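Local coordinates for Nitrate/nitrite sensor protein NarX (Escherichia coli K12, PDB 3EZH), which senses nitrate and nitrite in the periplasm through this sensor domain and signals nitrate availability to NarL and that of both ions to NarP, at residues R17-R22 / K38-T43. Numbering follows the deposited sequence.
Sequences RMQSYR and KEMEQT. With NO3 (nitrate ion), chain C.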
loop_
_atom_site.group_PDB
_atom_site.type_symbol
_atom_site.label_atom_id
_atom_site.label_comp_id
_atom_site.label_asym_id
_atom_site.label_seq_id
_atom_site.Cartn_x
_atom_site.Cartn_y
_atom_site.Cartn_z
ATOM N N ARG A 17 -1.163 0.804 -4.409
ATOM C CA ARG A 17 -2.449 1.127 -3.786
ATOM C C ARG A 17 -2.294 2.443 -3.075
ATOM O O ARG A 17 -3.113 3.336 -3.177
ATOM C CB ARG A 17 -2.823 0.033 -2.783
ATOM C CG ARG A 17 -2.920 -1.388 -3.433
ATOM C CD ARG A 17 -3.283 -2.397 -2.395
ATOM N NE ARG A 17 -2.185 -2.643 -1.449
ATOM C CZ ARG A 17 -2.023 -3.760 -0.738
ATOM N NH1 ARG A 17 -2.894 -4.796 -0.830
ATOM N NH2 ARG A 17 -0.952 -3.838 0.061
HETATM N N MSE A 18 -1.217 2.555 -2.298
HETATM C CA MSE A 18 -0.988 3.828 -1.658
HETATM C C MSE A 18 -0.834 4.947 -2.697
HETATM O O MSE A 18 -1.348 6.063 -2.498
HETATM C CB MSE A 18 0.324 3.767 -0.825
HETATM C CG MSE A 18 0.664 5.095 -0.117
HETATM SE SE MSE A 18 1.822 6.281 -1.220
HETATM C CE MSE A 18 3.477 5.343 -1.019
ATOM N N GLN A 19 -0.139 4.664 -3.822
ATOM C CA GLN A 19 0.096 5.732 -4.761
ATOM C C GLN A 19 -1.161 6.210 -5.427
ATOM O O GLN A 19 -1.252 7.400 -5.825
ATOM C CB GLN A 19 1.168 5.313 -5.768
ATOM C CG GLN A 19 2.539 5.042 -5.156
ATOM C CD GLN A 19 3.561 4.665 -6.246
ATOM O OE1 GLN A 19 3.764 5.423 -7.186
ATOM N NE2 GLN A 19 4.146 3.456 -6.142
ATOM N N SER A 20 -2.120 5.258 -5.534
ATOM C CA SER A 20 -3.422 5.587 -6.099
ATOM C C SER A 20 -4.184 6.582 -5.222
ATOM O O SER A 20 -4.727 7.592 -5.732
ATOM C CB SER A 20 -4.290 4.301 -6.269
ATOM O OG SER A 20 -3.694 3.439 -7.229
ATOM N N TYR A 21 -4.223 6.317 -3.911
ATOM C CA TYR A 21 -4.956 7.192 -3.023
ATOM C C TYR A 21 -4.154 8.460 -2.765
ATOM O O TYR A 21 -4.742 9.498 -2.454
ATOM C CB TYR A 21 -5.308 6.509 -1.705
ATOM C CG TYR A 21 -6.739 5.886 -1.744
ATOM C CD1 TYR A 21 -7.843 6.719 -1.723
ATOM C CD2 TYR A 21 -6.927 4.522 -1.857
ATOM C CE1 TYR A 21 -9.144 6.176 -1.820
ATOM C CE2 TYR A 21 -8.222 3.982 -1.965
ATOM C CZ TYR A 21 -9.287 4.822 -1.951
ATOM O OH TYR A 21 -10.593 4.297 -2.068
ATOM N N ARG A 22 -2.839 8.364 -2.859
ATOM C CA ARG A 22 -2.068 9.616 -2.727
ATOM C C ARG A 22 -2.405 10.565 -3.878
ATOM O O ARG A 22 -2.482 11.786 -3.650
ATOM C CB ARG A 22 -0.532 9.315 -2.693
ATOM C CG ARG A 22 0.334 10.618 -2.665
ATOM C CD ARG A 22 1.783 10.156 -2.234
ATOM N NE ARG A 22 2.445 9.495 -3.341
ATOM C CZ ARG A 22 3.650 8.903 -3.281
ATOM N NH1 ARG A 22 4.335 8.861 -2.129
ATOM N NH2 ARG A 22 4.202 8.396 -4.410
ATOM N N LYS A 38 4.771 10.039 -12.714
ATOM C CA LYS A 38 5.881 9.268 -13.300
ATOM C C LYS A 38 6.393 8.169 -12.356
ATOM O O LYS A 38 6.796 7.109 -12.823
ATOM C CB LYS A 38 7.054 10.193 -13.690
ATOM C CG LYS A 38 6.642 11.328 -14.646
ATOM C CD LYS A 38 5.724 10.844 -15.777
ATOM C CE LYS A 38 6.374 9.739 -16.606
ATOM N NZ LYS A 38 5.393 8.682 -17.049
ATOM N N GLU A 39 6.383 8.419 -11.049
ATOM C CA GLU A 39 6.811 7.416 -10.099
ATOM C C GLU A 39 5.860 6.218 -10.179
ATOM O O GLU A 39 6.298 5.050 -10.164
ATOM C CB GLU A 39 6.787 7.959 -8.654
ATOM C CG GLU A 39 7.276 6.885 -7.701
ATOM C CD GLU A 39 7.100 7.240 -6.231
ATOM O OE1 GLU A 39 6.747 8.395 -5.932
ATOM O OE2 GLU A 39 7.326 6.343 -5.383
HETATM N N MSE A 40 4.567 6.501 -10.279
HETATM C CA MSE A 40 3.605 5.387 -10.339
HETATM C C MSE A 40 3.747 4.611 -11.671
HETATM O O MSE A 40 3.671 3.371 -11.733
HETATM C CB MSE A 40 2.140 5.894 -10.136
HETATM C CG MSE A 40 1.297 4.795 -9.598
HETATM SE SE MSE A 40 -0.475 5.497 -9.363
HETATM C CE MSE A 40 -1.351 3.751 -9.399
ATOM N N GLU A 41 4.045 5.346 -12.730
ATOM C CA GLU A 41 4.289 4.721 -14.024
ATOM C C GLU A 41 5.503 3.780 -13.914
ATOM O O GLU A 41 5.475 2.630 -14.337
ATOM C CB GLU A 41 4.570 5.827 -15.073
ATOM C CG GLU A 41 4.565 5.412 -16.531
ATOM C CD GLU A 41 5.752 4.538 -16.948
ATOM O OE1 GLU A 41 6.883 4.749 -16.435
ATOM O OE2 GLU A 41 5.554 3.652 -17.817
ATOM N N GLN A 42 6.590 4.274 -13.325
ATOM C CA GLN A 42 7.809 3.471 -13.206
ATOM C C GLN A 42 7.537 2.171 -12.457
ATOM O O GLN A 42 7.942 1.097 -12.905
ATOM C CB GLN A 42 8.894 4.306 -12.482
ATOM C CG GLN A 42 10.184 3.538 -12.080
ATOM C CD GLN A 42 10.010 2.609 -10.852
ATOM O OE1 GLN A 42 9.448 1.512 -10.954
ATOM N NE2 GLN A 42 10.499 3.060 -9.685
ATOM N N THR A 43 6.810 2.258 -11.340
ATOM C CA THR A 43 6.482 1.083 -10.545
ATOM C C THR A 43 5.568 0.096 -11.313
ATOM O O THR A 43 5.844 -1.089 -11.403
ATOM C CB THR A 43 5.717 1.461 -9.247
ATOM O OG1 THR A 43 6.455 2.438 -8.511
ATOM C CG2 THR A 43 5.533 0.246 -8.346
HETATM N N NO3 C . 0.255 -0.465 0.033
HETATM O O1 NO3 C . 0.835 0.631 -0.086
HETATM O O2 NO3 C . -0.931 -0.424 0.157
HETATM O O3 NO3 C . 0.936 -1.491 0.041
#
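Gln19 sets its CG anti to the carbonyl carbon (chi1 -63°) and runs straight on toward helix 34-44, while selenomethionine Met40, its CG anti to the backbone N, slides past it the other way. The pairing belongs to the four-helix-bundle sensor domain; segments 17-22 and 38-43, on helices 6-25 and 34-44, run antiparallel, 157° between their directions. Gln19 OE1 rests 3.2 Å from Met40 CA. Gln19 NE2, already hydrogen-bonded to Ser15 OG, adds a weak but straight bond to Thr43 OG1 at 3.5 Å. Beyond the amide, Arg22 NH2 reaches Glu39 OE1 at 3.0 Å, a salt bridge with the two planes turned 50° apart; Met18 SE lies over one face of the Arg22 guanidinium, toward its rim. On a different side of helix 6-25, Arg17 grips nitrate at the subunit interface: NE donates to O2 and NH2 to O3, NH1 bridges to Asp98, and Arg17 of the second subunit binds the same ion. A leucine at Arg17 would probably leave nitrate without this chain's donors and Asp98 without that salt bridge. Back between the helices, Met40 CE comes 3.2 Å from Ser20 OG, itself bonded to Leu16 O, and Thr43 OG1 donates to Glu39 O at 3.1 Å, from the carbonyl face opposite Thr43 N.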